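Local coordinates for mandelate racemase/muconate lactonizing enzyme family protein (Azoarcus sp., PDB 2QDE) that belongs to the mandelate racemase/muconate lactonizing enzyme family, with an enolase-type N-terminal domain and a TIM-barrel-type domain that holds a barium ion, at residues 81-86 / 112-117; 220-225 / 246-251; 122-127 / 357-362. All blocks are in the same frame, centred on the assembly; numbering follows the deposited sequence.

How the contacts relate
Contact 1 and contact 3 are neighbours, with centres about 15 Å apart. Helix 101-119 of contact 1 is followed in the chain by helix 123-126 of contact 3, and they pack together: V115 CG1 lies 3.9 Å from L126 CD1. Both also touch the second subunit. Contact 2 holds two ligands of the barium ion. It lies on the opposite side of the chain's centre, about 32 Å from contact 1 and 29 Å from contact 3, centre to centre. It touches neither. Contacts 2 and 3 reach the same mixed sheet, and contact 2 is nested in the long chain loop that contact 3 closes.

Contact 1 of 3, residues 81-86 / 112-117; sequences EDPTKI and HDLVGK
T84 and V115 mark the closest backbone approach, with the CA of T84 5.7 Å from the CA of V115. Segment 81-86 makes a type I turn from D82 to K85 and then enters helix 86-96. Segment 112-117 is a piece of helix 101-119. V115 presses CG2 into the turn. This methyl is 3.3 Å from P83 O and close to T84 CA. The other branch, CG1, is anti to the V115 backbone N (chi1 172°), which leaves CG2 to meet the loop. Beside it, P83 packs on L114, with P83 CB 3.7 Å from L114 CD2. I86 reaches the helix with its tip. Its CD1 stands over one face of the H112 ring, 3.6 Å from the ring centroid and 6° off the normal, a CH-pi contact. The two side chains cross at about a right angle. H112 ND1 is hydrogen-bonded to D108 O, one turn back, which helps set the ring's rotation. The D82 carboxylate closes back on its own turn. Its OD1 accepts from T84 N at 2.9 Å, an Asx turn, and from T84 OG1 at 2.6 Å. Both donors come from the same face of the carboxylate plane. L278 packs on I86, and Q125 of the second subunit packs on T84. No hydrogen bond crosses between the segments. D82 is bonded within the turn and H112 ND1 within its helix, and methyl and ring packing carries the buried junction.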
# COMPACT_ATOMS: atom_id res chain seq x y z
N GLU A 81 -38.03 26.76 -14.36
CA GLU A 81 -36.70 27.13 -13.88
C GLU A 81 -35.96 28.12 -14.78
O GLU A 81 -36.18 28.17 -15.99
CB GLU A 81 -35.85 25.86 -13.70
CG GLU A 81 -34.44 26.11 -13.17
CD GLU A 81 -34.46 26.75 -11.79
OE1 GLU A 81 -34.45 26.01 -10.79
OE2 GLU A 81 -34.52 28.00 -11.71
N ASP A 82 -35.08 28.90 -14.15
CA ASP A 82 -34.23 29.88 -14.83
C ASP A 82 -33.11 29.07 -15.50
O ASP A 82 -32.31 28.43 -14.81
CB ASP A 82 -33.65 30.86 -13.79
CG ASP A 82 -32.81 31.96 -14.41
OD1 ASP A 82 -32.30 31.77 -15.54
OD2 ASP A 82 -32.64 33.01 -13.75
N PRO A 83 -33.02 29.11 -16.84
CA PRO A 83 -32.00 28.36 -17.57
C PRO A 83 -30.55 28.74 -17.29
O PRO A 83 -29.64 27.96 -17.58
CB PRO A 83 -32.40 28.59 -19.03
CG PRO A 83 -32.97 29.96 -19.00
CD PRO A 83 -33.81 29.95 -17.75
N THR A 84 -30.33 29.93 -16.73
CA THR A 84 -28.97 30.37 -16.41
C THR A 84 -28.37 29.60 -15.23
O THR A 84 -27.16 29.60 -15.03
CB THR A 84 -28.92 31.88 -16.04
OG1 THR A 84 -29.81 32.13 -14.94
CG2 THR A 84 -29.30 32.74 -17.23
N LYS A 85 -29.23 28.95 -14.45
CA LYS A 85 -28.79 28.20 -13.28
C LYS A 85 -28.34 26.79 -13.65
O LYS A 85 -28.93 25.79 -13.23
CB LYS A 85 -29.92 28.17 -12.25
CG LYS A 85 -30.35 29.56 -11.82
CD LYS A 85 -31.45 29.54 -10.79
CE LYS A 85 -31.70 30.94 -10.25
NZ LYS A 85 -32.70 30.94 -9.15
N ILE A 86 -27.27 26.73 -14.44
CA ILE A 86 -26.72 25.46 -14.91
C ILE A 86 -26.12 24.61 -13.79
O ILE A 86 -26.38 23.41 -13.76
CB ILE A 86 -25.69 25.70 -16.04
CG1 ILE A 86 -26.41 26.29 -17.26
CG2 ILE A 86 -25.02 24.38 -16.43
CD1 ILE A 86 -25.49 26.65 -18.41
N HIS A 112 -26.88 25.56 -22.21
CA HIS A 112 -25.80 26.45 -22.62
C HIS A 112 -26.19 27.23 -23.88
O HIS A 112 -25.86 28.40 -24.02
CB HIS A 112 -24.50 25.68 -22.89
CG HIS A 112 -23.75 25.31 -21.65
ND1 HIS A 112 -24.06 24.20 -20.90
CD2 HIS A 112 -22.70 25.91 -21.04
CE1 HIS A 112 -23.23 24.13 -19.87
NE2 HIS A 112 -22.40 25.15 -19.93
N ASP A 113 -26.86 26.55 -24.80
CA ASP A 113 -27.29 27.20 -26.03
C ASP A 113 -28.25 28.34 -25.70
O ASP A 113 -28.09 29.46 -26.17
CB ASP A 113 -27.98 26.19 -26.96
CG ASP A 113 -28.46 26.82 -28.25
OD1 ASP A 113 -27.62 27.41 -28.97
OD2 ASP A 113 -29.67 26.72 -28.55
N LEU A 114 -29.24 28.04 -24.86
CA LEU A 114 -30.23 29.02 -24.45
C LEU A 114 -29.63 30.19 -23.68
O LEU A 114 -30.02 31.33 -23.86
CB LEU A 114 -31.32 28.33 -23.63
CG LEU A 114 -32.52 29.17 -23.17
CD1 LEU A 114 -33.11 29.95 -24.33
CD2 LEU A 114 -33.56 28.22 -22.57
N VAL A 115 -28.66 29.90 -22.81
CA VAL A 115 -28.01 30.96 -22.03
C VAL A 115 -27.20 31.84 -22.97
O VAL A 115 -27.24 33.07 -22.88
CB VAL A 115 -27.11 30.37 -20.93
CG1 VAL A 115 -26.30 31.47 -20.25
CG2 VAL A 115 -27.96 29.66 -19.89
N GLY A 116 -26.48 31.20 -23.89
CA GLY A 116 -25.68 31.95 -24.85
C GLY A 116 -26.55 32.85 -25.70
O GLY A 116 -26.18 33.99 -25.98
N LYS A 117 -27.71 32.34 -26.13
CA LYS A 117 -28.63 33.14 -26.94
C LYS A 117 -29.14 34.30 -26.11
O LYS A 117 -29.22 35.44 -26.60
CB LYS A 117 -29.79 32.27 -27.44
CG LYS A 117 -29.41 31.31 -28.56
CD LYS A 117 -30.55 30.37 -28.92
CE LYS A 117 -30.19 29.52 -30.14
NZ LYS A 117 -31.21 28.47 -30.42

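Contact 2 of 3, residues 220-225 / 246-251; sequences IEQPLP and DESAQE. With BA (barium ion), chain I.
The carboxylates of E221 and D246 turn their planes 53° apart and meet at the barium ion, each through one oxygen. E221 OE2 is 2.8 Å from the barium, and D246 OD2 is 2.7 Å from it. These two oxygens come within 3.2 Å of each other (E221 OE2 to D246 OD2), and the shared cation accounts for that. The other oxygen of each group is also held: E221 OE1 by K165, and D246 OD1 by K273 and the hydroxyl of Y57. Both oxygens of each carboxylate therefore have partners, one of them the metal. E221 reaches the metal on an extended chain, with CG anti to its backbone N (chi1 -174°). The E247 carboxylate stays farther off, with OE1 3.4 Å from the barium, and is not among the ligands. OE1 is buried and has no partner in the model. It rests 3.4 Å from Q222 CG. The Q222 amide, its plane 68° from that carboxylate, tucks against the type I turn from D246 to A249. S248 OG bonds A226 O. R98 of the fourth subunit packs on E247. D195 and N197 complete the metal site. E221 lies on strand 220-221, and D246 directly follows the parallel neighbour strand 243-245. Acidic metal ligands at the C-terminal ends of adjacent barrel strands are the hallmark of the enolase superfamily.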
# COMPACT_ATOMS: atom_id res chain seq x y z
N ILE A 220 -2.88 2.05 -27.53
CA ILE A 220 -3.96 1.07 -27.65
C ILE A 220 -5.12 1.63 -26.83
O ILE A 220 -5.00 1.79 -25.62
CB ILE A 220 -3.60 -0.31 -27.06
CG1 ILE A 220 -2.31 -0.85 -27.69
CG2 ILE A 220 -4.74 -1.28 -27.29
CD1 ILE A 220 -2.39 -1.02 -29.18
N GLU A 221 -6.24 1.94 -27.48
CA GLU A 221 -7.39 2.49 -26.78
C GLU A 221 -8.31 1.43 -26.17
O GLU A 221 -8.84 0.57 -26.87
CB GLU A 221 -8.20 3.38 -27.72
CG GLU A 221 -9.35 4.13 -27.03
CD GLU A 221 -10.16 4.97 -28.00
OE1 GLU A 221 -9.58 5.43 -29.01
OE2 GLU A 221 -11.37 5.20 -27.73
N GLN A 222 -8.47 1.51 -24.85
CA GLN A 222 -9.33 0.61 -24.08
C GLN A 222 -9.31 -0.86 -24.51
O GLN A 222 -10.30 -1.37 -25.05
CB GLN A 222 -10.78 1.11 -24.11
CG GLN A 222 -11.66 0.49 -23.03
CD GLN A 222 -11.33 1.02 -21.64
OE1 GLN A 222 -11.19 0.26 -20.69
NE2 GLN A 222 -11.20 2.34 -21.53
N PRO A 223 -8.20 -1.56 -24.26
CA PRO A 223 -8.12 -2.96 -24.64
C PRO A 223 -9.00 -3.87 -23.79
O PRO A 223 -9.57 -4.85 -24.29
CB PRO A 223 -6.63 -3.29 -24.49
CG PRO A 223 -6.20 -2.38 -23.40
CD PRO A 223 -6.91 -1.08 -23.72
N LEU A 224 -9.14 -3.54 -22.50
CA LEU A 224 -9.92 -4.35 -21.56
C LEU A 224 -11.24 -3.68 -21.16
O LEU A 224 -11.45 -2.50 -21.41
CB LEU A 224 -9.06 -4.62 -20.32
CG LEU A 224 -7.69 -5.24 -20.60
CD1 LEU A 224 -6.81 -5.18 -19.36
CD2 LEU A 224 -7.87 -6.69 -21.07
N PRO A 225 -12.15 -4.44 -20.52
CA PRO A 225 -13.44 -3.90 -20.10
C PRO A 225 -13.30 -2.62 -19.26
O PRO A 225 -12.28 -2.42 -18.60
CB PRO A 225 -14.05 -5.05 -19.29
CG PRO A 225 -13.48 -6.26 -19.97
CD PRO A 225 -12.04 -5.87 -20.17
N ASP A 246 -10.91 4.95 -22.29
CA ASP A 246 -12.07 5.67 -22.80
C ASP A 246 -13.24 5.25 -21.92
O ASP A 246 -13.60 5.96 -20.97
CB ASP A 246 -12.36 5.30 -24.26
CG ASP A 246 -13.65 5.94 -24.78
OD1 ASP A 246 -14.30 6.71 -24.04
OD2 ASP A 246 -13.99 5.68 -25.95
N GLU A 247 -13.80 4.08 -22.21
CA GLU A 247 -14.91 3.56 -21.44
C GLU A 247 -14.64 3.57 -19.94
O GLU A 247 -15.53 3.83 -19.15
CB GLU A 247 -15.27 2.15 -21.91
CG GLU A 247 -16.01 2.10 -23.24
CD GLU A 247 -15.09 2.07 -24.46
OE1 GLU A 247 -13.95 2.58 -24.38
OE2 GLU A 247 -15.52 1.52 -25.49
N SER A 248 -13.40 3.28 -19.54
CA SER A 248 -13.04 3.26 -18.13
C SER A 248 -13.09 4.65 -17.49
O SER A 248 -13.34 4.77 -16.29
CB SER A 248 -11.63 2.68 -17.93
OG SER A 248 -11.60 1.30 -18.28
N ALA A 249 -12.85 5.68 -18.30
CA ALA A 249 -12.85 7.06 -17.82
C ALA A 249 -14.18 7.77 -18.05
O ALA A 249 -14.32 8.56 -18.99
CB ALA A 249 -11.74 7.85 -18.50
N GLN A 250 -15.16 7.49 -17.19
CA GLN A 250 -16.47 8.11 -17.33
C GLN A 250 -16.81 9.10 -16.21
O GLN A 250 -17.14 10.26 -16.48
CB GLN A 250 -17.54 7.02 -17.39
CG GLN A 250 -18.95 7.53 -17.48
CD GLN A 250 -19.97 6.41 -17.46
OE1 GLN A 250 -19.95 5.53 -18.32
NE2 GLN A 250 -20.85 6.43 -16.47
N GLU A 251 -16.73 8.64 -14.97
CA GLU A 251 -17.05 9.49 -13.83
C GLU A 251 -15.80 10.05 -13.17
O GLU A 251 -14.70 9.53 -13.35
CB GLU A 251 -17.84 8.69 -12.79
CG GLU A 251 -19.10 8.00 -13.31
CD GLU A 251 -20.14 8.96 -13.87
OE1 GLU A 251 -20.13 10.15 -13.48
OE2 GLU A 251 -20.98 8.53 -14.68
BA BA I . -13.68 3.64 -27.63

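Contact 3 of 3, residues 122-127 / 357-362; sequences PVYQLL and LYPNDG
D361 OD1 is gripped twice, by the hydroxyl of Y124 and by a salt bridge to K130. Y124 OH donates to D361 OD1 over a short 2.5 Å. The bond joins the two parts of the enolase-type fold. Y124 lies on the short, weakly bonded helix 123-126, within the N-terminal family region. D361 lies in the loop after strand 356-358, which pairs antiparallel with strand 135-140 in the mixed sheet of the barrel part. The hydroxyl meets OD1 on its anti side, 24° out of the carboxylate plane. The ring and the carboxylate are nearly perpendicular, their planes 81° apart. Y124 has CG between its backbone N and its carbonyl carbon (chi1 57°), and the ring stands against the loop. There the ring meets backbone at its edge: CE2 is 3.7 Å from N360 O, near the ring plane. P359 CB comes obliquely, 4.3 Å from Y124 CD2. P122 CB covers part of one ring face, offset toward the rim. The ring of H311, from helix 303-315, also meets the tyrosine. Next to it, V123 shares a backbone hydrogen bond with G364, a second tie between helix and loop. Q125 faces the second subunit and packs on its F119. P122 itself lies against the carbonyls of the loop. Its CG is 3.1 Å from D361 O, and its CA makes a bent, weak CA-H...O contact with G362 O at 3.3 Å.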
# COMPACT_ATOMS: atom_id res chain seq x y z
N PRO A 122 -21.37 33.31 -27.90
CA PRO A 122 -21.18 31.91 -28.27
C PRO A 122 -20.91 31.11 -27.00
O PRO A 122 -20.42 31.66 -26.01
CB PRO A 122 -19.96 31.96 -29.18
CG PRO A 122 -19.97 33.35 -29.72
CD PRO A 122 -20.34 34.16 -28.51
N VAL A 123 -21.21 29.82 -27.02
CA VAL A 123 -20.99 29.01 -25.84
C VAL A 123 -19.55 29.02 -25.32
O VAL A 123 -19.33 28.99 -24.11
CB VAL A 123 -21.45 27.55 -26.07
CG1 VAL A 123 -20.96 26.66 -24.95
CG2 VAL A 123 -22.97 27.51 -26.14
N TYR A 124 -18.56 29.08 -26.22
CA TYR A 124 -17.18 29.07 -25.76
C TYR A 124 -16.87 30.22 -24.81
O TYR A 124 -15.96 30.12 -23.99
CB TYR A 124 -16.18 29.04 -26.92
CG TYR A 124 -16.29 30.15 -27.94
CD1 TYR A 124 -15.97 31.47 -27.61
CD2 TYR A 124 -16.66 29.87 -29.25
CE1 TYR A 124 -16.02 32.48 -28.57
CE2 TYR A 124 -16.71 30.88 -30.22
CZ TYR A 124 -16.39 32.18 -29.88
OH TYR A 124 -16.44 33.16 -30.85
N GLN A 125 -17.64 31.30 -24.90
CA GLN A 125 -17.45 32.44 -24.01
C GLN A 125 -17.91 32.05 -22.60
O GLN A 125 -17.43 32.59 -21.61
CB GLN A 125 -18.26 33.65 -24.48
CG GLN A 125 -17.80 34.24 -25.80
CD GLN A 125 -16.39 34.80 -25.73
OE1 GLN A 125 -15.45 34.10 -25.37
NE2 GLN A 125 -16.25 36.08 -26.09
N LEU A 126 -18.85 31.11 -22.53
CA LEU A 126 -19.37 30.64 -21.25
C LEU A 126 -18.44 29.59 -20.66
O LEU A 126 -18.49 29.32 -19.47
CB LEU A 126 -20.75 30.01 -21.42
CG LEU A 126 -21.91 30.83 -21.99
CD1 LEU A 126 -23.16 29.97 -21.99
CD2 LEU A 126 -22.13 32.09 -21.16
N LEU A 127 -17.60 28.99 -21.50
CA LEU A 127 -16.69 27.94 -21.05
C LEU A 127 -15.25 28.41 -20.83
O LEU A 127 -14.33 27.60 -20.79
CB LEU A 127 -16.71 26.78 -22.06
CG LEU A 127 -18.10 26.18 -22.34
CD1 LEU A 127 -18.01 25.15 -23.47
CD2 LEU A 127 -18.63 25.54 -21.07
N LEU A 357 -11.04 21.85 -37.15
CA LEU A 357 -12.42 22.18 -36.81
C LEU A 357 -12.46 23.59 -36.23
O LEU A 357 -11.68 23.92 -35.34
CB LEU A 357 -12.99 21.19 -35.78
CG LEU A 357 -14.22 21.62 -34.96
CD1 LEU A 357 -15.38 21.98 -35.88
CD2 LEU A 357 -14.63 20.49 -34.01
N TYR A 358 -13.35 24.42 -36.76
CA TYR A 358 -13.50 25.79 -36.30
C TYR A 358 -14.87 25.94 -35.66
O TYR A 358 -15.87 25.57 -36.26
CB TYR A 358 -13.43 26.78 -37.46
CG TYR A 358 -12.13 26.80 -38.22
CD1 TYR A 358 -11.18 27.80 -38.00
CD2 TYR A 358 -11.84 25.82 -39.17
CE1 TYR A 358 -9.98 27.83 -38.72
CE2 TYR A 358 -10.66 25.83 -39.89
CZ TYR A 358 -9.73 26.84 -39.66
OH TYR A 358 -8.56 26.82 -40.38
N PRO A 359 -14.93 26.49 -34.44
CA PRO A 359 -16.23 26.65 -33.78
C PRO A 359 -17.01 27.80 -34.41
O PRO A 359 -16.43 28.82 -34.77
CB PRO A 359 -15.84 26.95 -32.34
CG PRO A 359 -14.60 27.76 -32.51
CD PRO A 359 -13.84 26.98 -33.57
N ASN A 360 -18.33 27.64 -34.55
CA ASN A 360 -19.14 28.71 -35.11
C ASN A 360 -19.08 29.85 -34.09
O ASN A 360 -18.84 29.61 -32.91
CB ASN A 360 -20.59 28.25 -35.32
CG ASN A 360 -20.77 27.42 -36.58
OD1 ASN A 360 -21.81 26.77 -36.77
ND2 ASN A 360 -19.77 27.45 -37.46
N ASP A 361 -19.30 31.08 -34.54
CA ASP A 361 -19.23 32.20 -33.62
C ASP A 361 -20.57 32.86 -33.30
O ASP A 361 -20.62 33.90 -32.67
CB ASP A 361 -18.24 33.24 -34.16
CG ASP A 361 -16.83 32.69 -34.26
OD1 ASP A 361 -16.26 32.30 -33.21
OD2 ASP A 361 -16.29 32.63 -35.39
N GLY A 362 -21.65 32.23 -33.73
CA GLY A 362 -22.96 32.77 -33.44
C GLY A 362 -23.31 32.60 -31.97
O GLY A 362 -22.59 31.91 -31.24